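Local coordinates for trypsin inhibitor 3 (Spinacia oleracea, PDB 4AOR), which inhibits the serine protease trypsin as a small knottin of the Mirabilis inhibitor family, cross-linked by a disulfide-through-disulfide knot, at residues G8-G13 with L31-C36. Numbering follows the deposited sequence.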
loop_
_atom_site.group_PDB
_atom_site.type_symbol
_atom_site.label_atom_id
_atom_site.label_comp_id
_atom_site.label_asym_id
_atom_site.label_seq_id
_atom_site.Cartn_x
_atom_site.Cartn_y
_atom_site.Cartn_z
ATOM N N GLY D 8 -4.531 -7.594 17.504
ATOM C CA GLY D 8 -4.439 -6.261 16.925
ATOM C C GLY D 8 -3.159 -6.019 16.157
ATOM O O GLY D 8 -3.058 -5.035 15.416
ATOM N N ALA D 9 -2.191 -6.924 16.287
ATOM C CA ALA D 9 -0.922 -6.747 15.588
ATOM C C ALA D 9 -1.146 -6.960 14.100
ATOM O O ALA D 9 -2.017 -7.728 13.700
ATOM C CB ALA D 9 0.136 -7.752 16.093
ATOM N N ILE D 10 -0.308 -6.331 13.286
ATOM C CA ILE D 10 -0.281 -6.628 11.867
ATOM C C ILE D 10 0.154 -8.078 11.640
ATOM O O ILE D 10 1.052 -8.592 12.331
ATOM C CB ILE D 10 0.778 -5.761 11.170
ATOM C CG1 ILE D 10 0.432 -4.279 11.332
ATOM C CG2 ILE D 10 0.893 -6.136 9.688
ATOM C CD1 ILE D 10 1.614 -3.347 10.932
ATOM N N CYS D 11 -0.453 -8.724 10.663
ATOM C CA CYS D 11 -0.013 -10.037 10.244
ATOM C C CYS D 11 -0.236 -10.209 8.755
ATOM O O CYS D 11 -0.623 -9.258 8.071
ATOM C CB CYS D 11 -0.727 -11.140 11.044
ATOM S SG CYS D 11 -2.530 -11.098 10.932
ATOM N N SER D 12 -0.007 -11.421 8.274
ATOM C CA SER D 12 -0.004 -11.706 6.836
ATOM C C SER D 12 -1.090 -12.649 6.412
ATOM O O SER D 12 -1.201 -13.743 6.950
ATOM C CB SER D 12 1.310 -12.335 6.413
ATOM O OG SER D 12 1.309 -12.629 5.012
ATOM N N GLY D 13 -1.828 -12.271 5.381
ATOM C CA GLY D 13 -2.773 -13.187 4.775
ATOM C C GLY D 13 -2.129 -14.429 4.160
ATOM O O GLY D 13 -2.847 -15.388 3.845
ATOM N N LEU D 31 -8.762 -0.823 7.600
ATOM C CA LEU D 31 -7.416 -0.744 7.058
ATOM C C LEU D 31 -7.171 -1.896 6.100
ATOM O O LEU D 31 -7.641 -2.995 6.318
ATOM C CB LEU D 31 -6.399 -0.852 8.182
ATOM C CG LEU D 31 -6.528 0.241 9.239
ATOM C CD1 LEU D 31 -5.613 -0.048 10.452
ATOM C CD2 LEU D 31 -6.214 1.618 8.655
ATOM N N ARG D 32 -6.349 -1.680 5.077
ATOM C CA ARG D 32 -6.175 -2.725 4.093
ATOM C C ARG D 32 -5.005 -3.655 4.415
ATOM O O ARG D 32 -4.155 -3.972 3.569
ATOM C CB ARG D 32 -6.173 -2.093 2.698
ATOM C CG ARG D 32 -7.558 -1.511 2.551
ATOM C CD ARG D 32 -7.904 -0.904 1.248
ATOM N NE ARG D 32 -9.365 -0.843 1.223
ATOM C CZ ARG D 32 -10.069 -0.416 0.192
ATOM N NH1 ARG D 32 -9.447 0.007 -0.897
ATOM N NH2 ARG D 32 -11.393 -0.410 0.262
ATOM N N ILE D 33 -4.995 -4.099 5.677
ATOM C CA ILE D 33 -4.017 -5.055 6.154
ATOM C C ILE D 33 -4.777 -6.187 6.823
ATOM O O ILE D 33 -5.965 -6.054 7.092
ATOM C CB ILE D 33 -3.131 -4.450 7.267
ATOM C CG1 ILE D 33 -3.976 -3.728 8.303
ATOM C CG2 ILE D 33 -2.068 -3.517 6.693
ATOM C CD1 ILE D 33 -3.206 -3.464 9.567
ATOM N N PHE D 34 -4.071 -7.274 7.104
ATOM C CA PHE D 34 -4.559 -8.313 7.998
ATOM C C PHE D 34 -4.062 -8.001 9.425
ATOM O O PHE D 34 -3.006 -7.379 9.609
ATOM C CB PHE D 34 -4.014 -9.671 7.574
ATOM C CG PHE D 34 -4.721 -10.278 6.394
ATOM C CD1 PHE D 34 -4.533 -9.756 5.116
ATOM C CD2 PHE D 34 -5.546 -11.381 6.557
ATOM C CE1 PHE D 34 -5.182 -10.325 4.012
ATOM C CE2 PHE D 34 -6.201 -11.951 5.448
ATOM C CZ PHE D 34 -6.009 -11.411 4.182
ATOM N N VAL D 35 -4.857 -8.388 10.424
ATOM C CA VAL D 35 -4.466 -8.223 11.831
ATOM C C VAL D 35 -4.785 -9.475 12.612
ATOM O O VAL D 35 -5.630 -10.278 12.189
ATOM C CB VAL D 35 -5.176 -7.050 12.533
ATOM C CG1 VAL D 35 -4.627 -5.709 12.044
ATOM C CG2 VAL D 35 -6.716 -7.155 12.362
ATOM N N CYS D 36 -4.119 -9.632 13.751
ATOM C CA CYS D 36 -4.418 -10.760 14.630
ATOM C C CYS D 36 -5.713 -10.500 15.366
ATOM O O CYS D 36 -5.915 -9.440 15.960
ATOM C CB CYS D 36 -3.275 -10.974 15.644
ATOM S SG CYS D 36 -1.732 -11.518 14.879
HETATM O O HOH W 1 -1.425 -7.764 5.863
#
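F34 packs against G13 and C11. F34 CB lies 3.9 Å from C11 SG and also close to C11 O. From CB, CG turns back beside its own backbone N (chi1 -78°), which brings the ring to G13. F34 CG and F34 CD1 each lie 3.7 Å from G13 N. Farther out, CE2 and CZ meet G13 CA. G13 CA sits over the F34 ring, 3.5 Å from its centroid and 4° off the normal, a CH-pi contact on one face. Beyond the segment 8-13, F34 also touches C25 and P27 of the neighbouring strand.

I10 and V35 form an antiparallel non-hydrogen-bonded pair, where the weakly bonded strand 10-11 meets 34-36. C36 N makes a hydrogen bond of 2.8 Å to A9 O. G8 N is hydrogen-bonded to C36 O, and C11 N to F34 O. A water bridges C11 O and F34 N. C11 CB lies 4.0 Å from C36 SG, but the disulfides tie each segment to other parts of the knot: C11 to C25, and C36 to C20.

Hydrogen bonds and the CH-pi contact thus join 8-13 to the strand just after R32-I33, probably the reactive bond, and fix that end of its loop.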